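Local coordinates for double-stranded RNA-binding protein 1 (Arabidopsis thaliana, PDB 3ADG) that binds double-stranded RNA and helps DICER-LIKE 1 cut primary and precursor microRNA transcripts accurately in the plant nucleus, at residues K6-E11 with V66-L71; P19-E24 with V40-V45; N48-F53 with E60-E65. One frame throughout, in Å; residues are numbered along the deposited sequence.

Contact 1 of 3, residues K6-E11 with V66-L71; sequences KSRLQE and VALREL
Leu9 of helix 5-15 reaches across to Ala67, Leu68 and Leu71 of helix 56-71, and its path shows how one branched side chain can serve several partners. CG stands anti to the backbone N (chi1 -170°), which carries both methyls over to the second helix. At the root of the chain, Leu9 CB has Leu68 CD2 as its nearest atom across the contact, 4.2 Å away. CG then branches into the two methyls. Leu9 CD1 touches Leu71 CD1 at 3.7 Å, and Leu68 CD2 and Ala67 CB at 3.8 Å each, while Leu9 CD2 also meets Ala67 CB, at 3.9 Å. The fork thus straddles the Ala67 methyl, and Leu71 crosses it at about a right angle. On the outer margin Leu68 CD1 touches Arg8 CB, whose extended chain runs away from the contact. The axes of the two short helical segments approach to 9.9 Å, at 46°, joining the two helices that cover one face of the sheet in this first double-stranded RNA-binding domain. With carbon alone in touch, the contact offers shape and burial of apolar surface but no polar directionality.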
loop_
_atom_site.group_PDB
_atom_site.type_symbol
_atom_site.label_atom_id
_atom_site.label_comp_id
_atom_site.label_asym_id
_atom_site.label_seq_id
_atom_site.Cartn_x
_atom_site.Cartn_y
_atom_site.Cartn_z
ATOM N N LYS A 6 -7.075 -1.121 -0.959
ATOM C CA LYS A 6 -6.414 -2.124 -1.825
ATOM C C LYS A 6 -7.312 -2.547 -2.984
ATOM O O LYS A 6 -6.877 -2.535 -4.126
ATOM C CB LYS A 6 -5.961 -3.360 -1.045
ATOM C CG LYS A 6 -4.799 -3.089 -0.070
ATOM C CD LYS A 6 -4.484 -4.353 0.746
ATOM C CE LYS A 6 -3.597 -5.369 0.011
ATOM N NZ LYS A 6 -3.325 -6.594 0.924
ATOM N N SER A 7 -8.556 -2.897 -2.689
ATOM C CA SER A 7 -9.475 -3.272 -3.770
ATOM C C SER A 7 -9.715 -2.116 -4.792
ATOM O O SER A 7 -9.773 -2.365 -6.009
ATOM C CB SER A 7 -10.778 -3.880 -3.231
ATOM O OG SER A 7 -11.441 -2.982 -2.373
ATOM N N ARG A 8 -9.794 -0.862 -4.317
ATOM C CA ARG A 8 -10.042 0.280 -5.232
ATOM C C ARG A 8 -8.836 0.474 -6.156
ATOM O O ARG A 8 -8.973 0.829 -7.336
ATOM C CB ARG A 8 -10.300 1.572 -4.452
ATOM C CG ARG A 8 -11.655 1.620 -3.809
ATOM C CD ARG A 8 -11.831 2.986 -3.179
ATOM N NE ARG A 8 -13.050 3.049 -2.390
ATOM C CZ ARG A 8 -13.187 3.883 -1.364
ATOM N NH1 ARG A 8 -12.183 4.721 -1.074
ATOM N NH2 ARG A 8 -14.311 3.891 -0.659
ATOM N N LEU A 9 -7.648 0.210 -5.626
ATOM C CA LEU A 9 -6.435 0.374 -6.420
ATOM C C LEU A 9 -6.354 -0.763 -7.439
ATOM O O LEU A 9 -5.972 -0.546 -8.588
ATOM C CB LEU A 9 -5.190 0.388 -5.535
ATOM C CG LEU A 9 -3.893 0.799 -6.220
ATOM C CD1 LEU A 9 -3.996 2.239 -6.664
ATOM C CD2 LEU A 9 -2.731 0.599 -5.232
ATOM N N GLN A 10 -6.711 -1.979 -7.023
ATOM C CA GLN A 10 -6.744 -3.109 -7.961
ATOM C C GLN A 10 -7.706 -2.843 -9.131
ATOM O O GLN A 10 -7.412 -3.134 -10.291
ATOM C CB GLN A 10 -7.122 -4.404 -7.221
ATOM C CG GLN A 10 -7.289 -5.567 -8.164
ATOM C CD GLN A 10 -6.075 -5.728 -9.038
ATOM O OE1 GLN A 10 -6.127 -5.501 -10.244
ATOM N NE2 GLN A 10 -4.959 -6.090 -8.430
ATOM N N GLU A 11 -8.853 -2.257 -8.832
ATOM C CA GLU A 11 -9.827 -1.969 -9.874
ATOM C C GLU A 11 -9.241 -0.943 -10.863
ATOM O O GLU A 11 -9.427 -1.066 -12.090
ATOM C CB GLU A 11 -11.096 -1.425 -9.250
ATOM C CG GLU A 11 -11.908 -2.488 -8.547
ATOM C CD GLU A 11 -13.156 -1.917 -7.908
ATOM O OE1 GLU A 11 -13.602 -0.821 -8.340
ATOM O OE2 GLU A 11 -13.681 -2.572 -6.972
ATOM N N VAL A 66 -2.513 6.236 -0.274
ATOM C CA VAL A 66 -1.553 7.228 -0.803
ATOM C C VAL A 66 -1.542 7.185 -2.324
ATOM O O VAL A 66 -1.637 8.226 -2.976
ATOM C CB VAL A 66 -0.138 7.012 -0.231
ATOM C CG1 VAL A 66 0.902 7.877 -0.966
ATOM C CG2 VAL A 66 -0.163 7.313 1.321
ATOM N N ALA A 67 -1.454 5.968 -2.878
ATOM C CA ALA A 67 -1.477 5.753 -4.345
ATOM C C ALA A 67 -2.720 6.388 -4.987
ATOM O O ALA A 67 -2.609 7.208 -5.924
ATOM C CB ALA A 67 -1.415 4.224 -4.661
ATOM N N LEU A 68 -3.892 6.050 -4.451
ATOM C CA LEU A 68 -5.167 6.549 -4.982
ATOM C C LEU A 68 -5.210 8.093 -4.970
ATOM O O LEU A 68 -5.597 8.724 -5.955
ATOM C CB LEU A 68 -6.373 5.926 -4.251
ATOM C CG LEU A 68 -6.640 4.429 -4.399
ATOM C CD1 LEU A 68 -7.568 3.907 -3.286
ATOM C CD2 LEU A 68 -7.184 4.097 -5.848
ATOM N N ARG A 69 -4.800 8.692 -3.846
ATOM C CA ARG A 69 -4.799 10.149 -3.719
ATOM C C ARG A 69 -3.900 10.796 -4.796
ATOM O O ARG A 69 -4.294 11.782 -5.413
ATOM C CB ARG A 69 -4.314 10.566 -2.335
ATOM C CG ARG A 69 -5.363 10.314 -1.252
ATOM C CD ARG A 69 -4.906 10.843 0.103
ATOM N NE ARG A 69 -5.878 10.531 1.149
ATOM C CZ ARG A 69 -6.989 11.220 1.396
ATOM N NH1 ARG A 69 -7.319 12.292 0.674
ATOM N NH2 ARG A 69 -7.780 10.825 2.370
ATOM N N GLU A 70 -2.733 10.202 -5.025
ATOM C CA GLU A 70 -1.764 10.774 -5.944
ATOM C C GLU A 70 -2.250 10.583 -7.390
ATOM O O GLU A 70 -2.177 11.502 -8.187
ATOM C CB GLU A 70 -0.397 10.149 -5.713
ATOM C CG GLU A 70 0.762 10.852 -6.434
ATOM C CD GLU A 70 0.941 12.326 -6.022
ATOM O OE1 GLU A 70 0.739 12.665 -4.838
ATOM O OE2 GLU A 70 1.296 13.145 -6.900
ATOM N N LEU A 71 -2.798 9.408 -7.700
ATOM C CA LEU A 71 -3.316 9.153 -9.049
ATOM C C LEU A 71 -4.413 10.166 -9.462
ATOM O O LEU A 71 -4.606 10.425 -10.660
ATOM C CB LEU A 71 -3.800 7.706 -9.170
ATOM C CG LEU A 71 -2.710 6.623 -9.180
ATOM C CD1 LEU A 71 -3.283 5.246 -8.740
ATOM C CD2 LEU A 71 -2.066 6.536 -10.593
#

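Contact 2 of 3, residues P19-E24 with V40-V45; sequences PTPVYE and VILDGV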
loop_
_atom_site.group_PDB
_atom_site.type_symbol
_atom_site.label_atom_id
_atom_site.label_comp_id
_atom_site.label_asym_id
_atom_site.label_seq_id
_atom_site.Cartn_x
_atom_site.Cartn_y
_atom_site.Cartn_z
ATOM N N PRO A 19 -0.382 -3.995 -14.429
ATOM C CA PRO A 19 -0.326 -5.143 -13.524
ATOM C C PRO A 19 -0.919 -4.851 -12.134
ATOM O O PRO A 19 -0.887 -3.709 -11.630
ATOM C CB PRO A 19 1.182 -5.434 -13.409
ATOM C CG PRO A 19 1.759 -4.896 -14.697
ATOM C CD PRO A 19 0.959 -3.618 -14.909
ATOM N N THR A 20 -1.478 -5.896 -11.535
ATOM C CA THR A 20 -1.927 -5.840 -10.145
ATOM C C THR A 20 -0.871 -5.161 -9.301
ATOM O O THR A 20 0.318 -5.525 -9.415
ATOM C CB THR A 20 -2.227 -7.267 -9.633
ATOM O OG1 THR A 20 -3.290 -7.822 -10.431
ATOM C CG2 THR A 20 -2.644 -7.247 -8.154
ATOM N N PRO A 21 -1.282 -4.160 -8.473
ATOM C CA PRO A 21 -0.312 -3.511 -7.581
ATOM C C PRO A 21 0.362 -4.564 -6.736
ATOM O O PRO A 21 -0.298 -5.503 -6.276
ATOM C CB PRO A 21 -1.176 -2.616 -6.673
ATOM C CG PRO A 21 -2.443 -2.367 -7.433
ATOM C CD PRO A 21 -2.640 -3.587 -8.338
ATOM N N VAL A 22 1.673 -4.429 -6.553
ATOM C CA VAL A 22 2.399 -5.279 -5.633
ATOM C C VAL A 22 2.837 -4.471 -4.386
ATOM O O VAL A 22 3.135 -3.299 -4.478
ATOM C CB VAL A 22 3.624 -5.961 -6.285
ATOM C CG1 VAL A 22 4.735 -4.975 -6.637
ATOM C CG2 VAL A 22 4.174 -6.970 -5.345
ATOM N N TYR A 23 2.913 -5.160 -3.255
ATOM C CA TYR A 23 3.223 -4.559 -1.982
ATOM C C TYR A 23 4.546 -5.083 -1.430
ATOM O O TYR A 23 4.758 -6.302 -1.336
ATOM C CB TYR A 23 2.078 -4.818 -0.991
ATOM C CG TYR A 23 0.806 -4.157 -1.420
ATOM C CD1 TYR A 23 -0.021 -4.763 -2.362
ATOM C CD2 TYR A 23 0.457 -2.886 -0.924
ATOM C CE1 TYR A 23 -1.205 -4.133 -2.788
ATOM C CE2 TYR A 23 -0.720 -2.254 -1.332
ATOM C CZ TYR A 23 -1.527 -2.875 -2.288
ATOM O OH TYR A 23 -2.670 -2.254 -2.728
ATOM N N GLU A 24 5.430 -4.159 -1.071
ATOM C CA GLU A 24 6.580 -4.491 -0.238
ATOM C C GLU A 24 6.177 -4.185 1.212
ATOM O O GLU A 24 5.552 -3.149 1.482
ATOM C CB GLU A 24 7.794 -3.654 -0.635
ATOM C CG GLU A 24 8.431 -3.982 -1.971
ATOM C CD GLU A 24 9.414 -2.904 -2.394
ATOM O OE1 GLU A 24 9.915 -2.980 -3.515
ATOM O OE2 GLU A 24 9.664 -1.975 -1.586
ATOM N N VAL A 40 3.610 0.368 -2.060
ATOM C CA VAL A 40 2.881 -0.224 -3.182
ATOM C C VAL A 40 3.530 0.247 -4.471
ATOM O O VAL A 40 3.864 1.447 -4.624
ATOM C CB VAL A 40 1.319 0.019 -3.166
ATOM C CG1 VAL A 40 0.958 1.485 -3.361
ATOM C CG2 VAL A 40 0.597 -0.861 -4.232
ATOM N N ILE A 41 3.688 -0.697 -5.394
ATOM C CA ILE A 41 4.277 -0.426 -6.681
ATOM C C ILE A 41 3.248 -0.690 -7.783
ATOM O O ILE A 41 2.727 -1.812 -7.919
ATOM C CB ILE A 41 5.571 -1.238 -6.895
ATOM C CG1 ILE A 41 6.555 -0.984 -5.737
ATOM C CG2 ILE A 41 6.206 -0.890 -8.232
ATOM C CD1 ILE A 41 6.596 -2.106 -4.639
ATOM N N LEU A 42 2.963 0.363 -8.546
ATOM C CA LEU A 42 1.977 0.320 -9.628
ATOM C C LEU A 42 2.512 1.065 -10.843
ATOM O O LEU A 42 2.952 2.210 -10.736
ATOM C CB LEU A 42 0.628 0.929 -9.168
ATOM C CG LEU A 42 -0.469 1.005 -10.249
ATOM C CD1 LEU A 42 -0.934 -0.400 -10.704
ATOM C CD2 LEU A 42 -1.620 1.911 -9.790
ATOM N N ASP A 43 2.482 0.411 -12.001
ATOM C CA ASP A 43 2.956 1.039 -13.245
ATOM C C ASP A 43 4.339 1.675 -13.040
ATOM O O ASP A 43 4.569 2.808 -13.474
ATOM C CB ASP A 43 1.940 2.089 -13.724
ATOM C CG ASP A 43 2.150 2.501 -15.183
ATOM O OD1 ASP A 43 2.708 1.702 -15.966
ATOM O OD2 ASP A 43 1.738 3.627 -15.539
ATOM N N GLY A 44 5.229 0.964 -12.345
ATOM C CA GLY A 44 6.587 1.449 -12.081
ATOM C C GLY A 44 6.727 2.448 -10.933
ATOM O O GLY A 44 7.844 2.692 -10.457
ATOM N N VAL A 45 5.599 3.028 -10.505
ATOM C CA VAL A 45 5.584 4.121 -9.535
ATOM C C VAL A 45 5.452 3.569 -8.106
ATOM O O VAL A 45 4.606 2.703 -7.841
ATOM C CB VAL A 45 4.419 5.124 -9.799
ATOM C CG1 VAL A 45 4.584 6.360 -8.883
ATOM C CG2 VAL A 45 4.362 5.559 -11.288
HETATM O O HOH W 1 1.649 -2.634 -11.880
HETATM O O HOH W 2 2.942 -3.623 -9.832
#
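Val40 CG2 presses on Pro21 CB at 3.5 Å, closer than carbons usually pack, and the same methyl lies over one face of the Tyr23 ring. It sits 3.7 Å from the centroid of that ring, 22° off the normal and offset toward the rim, a CH-pi contact. Of the two Val40 methyls, the one opposite the residue's own N, CG2, is the branch that meets both the proline and the ring. Leu42 continues the packed side, with CD1 4.1 Å from Pro21 CG. This is the inner face of the first hairpin of the alpha-beta-beta-beta-alpha double-stranded RNA-binding fold, where strands 22-28 and 35-42 run antiparallel beneath helices 5-15 and 56-71. Val22 and Ile41 form a hydrogen-bonded pair: Ile41 N gives Val22 O a nearly straight bond of 2.8 Å, and Val22 N returns one of 3.1 Å to Ile41 O. Tyr23 and Val40 follow as a non-hydrogen-bonded pair. Replacing Tyr23 by an alanine would probably leave Val40 CG2 without its ring face and take from Lys6 its cation-pi partner. The opposite face is looser. There Val22 CG1 lies beside Ile41 CB, and Ile41 CD1 reaches the extended chain of Glu24, whose carboxylate is paired with Arg46. Before Val22 the chain leaves the strand pairing and water bridges the two segments: one molecule donates to Pro19 O and accepts from Asp43 N, while another donates to both Thr20 O and Ile41 O, its bond to the latter 2.6 Å long. Beyond, a type I' turn from Leu42 to Val45 leads into strand 45-48, with Asp43 and Gly44 both at positive phi.

Contact 3 of 3, residues N48-F53 with E60-E65; sequences NSLPGF and EQSAAE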
loop_
_atom_site.group_PDB
_atom_site.type_symbol
_atom_site.label_atom_id
_atom_site.label_comp_id
_atom_site.label_asym_id
_atom_site.label_seq_id
_atom_site.Cartn_x
_atom_site.Cartn_y
_atom_site.Cartn_z
ATOM N N ASN A 48 4.383 5.274 -0.810
ATOM C CA ASN A 48 4.713 4.804 0.507
ATOM C C ASN A 48 3.593 5.058 1.509
ATOM O O ASN A 48 3.003 6.127 1.534
ATOM C CB ASN A 48 6.020 5.437 0.960
ATOM C CG ASN A 48 7.205 4.864 0.201
ATOM O OD1 ASN A 48 7.669 5.424 -0.807
ATOM N ND2 ASN A 48 7.653 3.717 0.637
ATOM N N SER A 49 3.284 4.040 2.298
ATOM C CA SER A 49 2.396 4.213 3.457
ATOM C C SER A 49 3.007 5.105 4.542
ATOM O O SER A 49 4.239 5.377 4.600
ATOM C CB SER A 49 2.096 2.849 4.082
ATOM O OG SER A 49 3.220 2.424 4.853
ATOM N N LEU A 50 2.126 5.518 5.458
ATOM C CA LEU A 50 2.544 6.028 6.753
ATOM C C LEU A 50 3.345 4.962 7.539
ATOM O O LEU A 50 3.188 3.760 7.287
ATOM C CB LEU A 50 1.316 6.451 7.549
ATOM C CG LEU A 50 0.684 7.778 7.100
ATOM C CD1 LEU A 50 -0.441 8.138 8.053
ATOM C CD2 LEU A 50 1.725 8.903 7.000
ATOM N N PRO A 51 4.210 5.392 8.487
ATOM C CA PRO A 51 4.926 4.376 9.269
ATOM C C PRO A 51 4.089 3.917 10.455
ATOM O O PRO A 51 3.003 4.502 10.767
ATOM C CB PRO A 51 6.136 5.168 9.808
ATOM C CG PRO A 51 5.558 6.533 10.080
ATOM C CD PRO A 51 4.568 6.762 8.910
ATOM N N GLY A 52 4.577 2.896 11.151
ATOM C CA GLY A 52 4.094 2.629 12.505
ATOM C C GLY A 52 2.809 1.830 12.627
ATOM O O GLY A 52 2.148 1.873 13.658
ATOM N N PHE A 53 2.430 1.126 11.569
ATOM C CA PHE A 53 1.271 0.239 11.673
ATOM C C PHE A 53 1.593 -1.043 12.463
ATOM O O PHE A 53 2.771 -1.432 12.589
ATOM C CB PHE A 53 0.700 -0.065 10.279
ATOM C CG PHE A 53 0.061 1.132 9.646
ATOM C CD1 PHE A 53 0.757 1.839 8.680
ATOM C CD2 PHE A 53 -1.173 1.628 10.114
ATOM C CE1 PHE A 53 0.222 2.993 8.098
ATOM C CE2 PHE A 53 -1.727 2.766 9.535
ATOM C CZ PHE A 53 -1.020 3.444 8.509
ATOM N N GLU A 60 -0.404 -1.853 4.141
ATOM C CA GLU A 60 -0.714 -1.993 2.723
ATOM C C GLU A 60 -1.904 -1.098 2.370
ATOM O O GLU A 60 -1.867 -0.384 1.357
ATOM C CB GLU A 60 -1.003 -3.456 2.391
ATOM C CG GLU A 60 0.258 -4.317 2.521
ATOM C CD GLU A 60 -0.022 -5.802 2.266
ATOM O OE1 GLU A 60 -1.193 -6.206 2.354
ATOM O OE2 GLU A 60 0.928 -6.550 1.959
ATOM N N GLN A 61 -2.933 -1.111 3.221
ATOM C CA GLN A 61 -4.079 -0.244 3.004
ATOM C C GLN A 61 -3.662 1.231 2.958
ATOM O O GLN A 61 -4.201 1.997 2.163
ATOM C CB GLN A 61 -5.152 -0.464 4.039
ATOM C CG GLN A 61 -5.811 -1.810 3.892
ATOM C CD GLN A 61 -6.793 -1.908 2.716
ATOM O OE1 GLN A 61 -7.050 -0.914 1.993
ATOM N NE2 GLN A 61 -7.349 -3.127 2.519
ATOM N N SER A 62 -2.736 1.625 3.831
ATOM C CA SER A 62 -2.255 3.021 3.888
ATOM C C SER A 62 -1.502 3.388 2.574
ATOM O O SER A 62 -1.722 4.472 2.014
ATOM C CB SER A 62 -1.379 3.215 5.125
ATOM O OG SER A 62 -0.734 4.500 5.127
ATOM N N ALA A 63 -0.661 2.469 2.106
ATOM C CA ALA A 63 0.078 2.629 0.841
ATOM C C ALA A 63 -0.931 2.817 -0.316
ATOM O O ALA A 63 -0.727 3.709 -1.170
ATOM C CB ALA A 63 0.982 1.411 0.568
ATOM N N ALA A 64 -1.982 1.976 -0.341
ATOM C CA ALA A 64 -3.006 2.028 -1.411
ATOM C C ALA A 64 -3.739 3.370 -1.357
ATOM O O ALA A 64 -3.952 3.996 -2.394
ATOM C CB ALA A 64 -3.980 0.858 -1.289
ATOM N N GLU A 65 -4.029 3.850 -0.143
ATOM C CA GLU A 65 -4.666 5.148 0.026
ATOM C C GLU A 65 -3.807 6.262 -0.596
ATOM O O GLU A 65 -4.312 7.124 -1.328
ATOM C CB GLU A 65 -4.878 5.462 1.500
ATOM C CG GLU A 65 -5.506 6.882 1.660
ATOM C CD GLU A 65 -5.727 7.311 3.088
ATOM O OE1 GLU A 65 -6.251 8.435 3.265
ATOM O OE2 GLU A 65 -5.443 6.520 3.999
#
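The Phe53 ring meets Ser62 of helix 56-71 obliquely, through neither a clear face nor a clear edge: CE1 and CZ both come to 3.4 Å from Ser62 CB. Phe53 CE1 also comes within 3.5 Å of Ser62 OG, and Ala58 and Ala59 of the same helix touch the phenyl group too. The Ser62 hydroxyl is turned away from its own N (chi1 172°), a setting that points it at the loop, where it accepts a 3.1 Å bond from Leu50 N with an angle of 154° at the hydrogen. In the double-stranded RNA-binding fold this is the connection from the third strand to the C-terminal helix, and a single serine here holds the loop by its backbone while its CB lies against the ring. Ser49 packs just beside it, its CB 3.4 Å from Ala63 N. The Ser49 hydroxyl faces back to its own loop: it donates to Leu50 O over 2.8 Å, from 36° out of the carbonyl plane, and is hydrogen-bonded to Ser38 N of strand 35-42. Farther along, Gly52 and Phe53 both face Phe36 in a G1 beta bulge, with Gly52 taking the positive phi that this bulge calls for.

How the contacts relate
Helix 56-71 is shared by contacts 1 and 3, whose centres lie about 11 Å apart, and contact 2 pairs two of the three strands on which the helices rest. Lys6, in segment 6-11 of contact 1, reaches residues of the other two: its NZ forms a 2.6 Å salt bridge with Glu60 OE1, and its CG packs 3.5 Å from Tyr23 OH. Leu9 CG of contact 1 meets Pro21 CG of contact 2 at 3.7 Å, placing the proline against helix 5-15. Between contacts 2 and 3, centres about 13 Å apart, Val40 CG1 reaches Ala63 O at 3.5 Å. Along the chain, contact 1 encloses the other two, tying both ends of this small RNA-binding domain together.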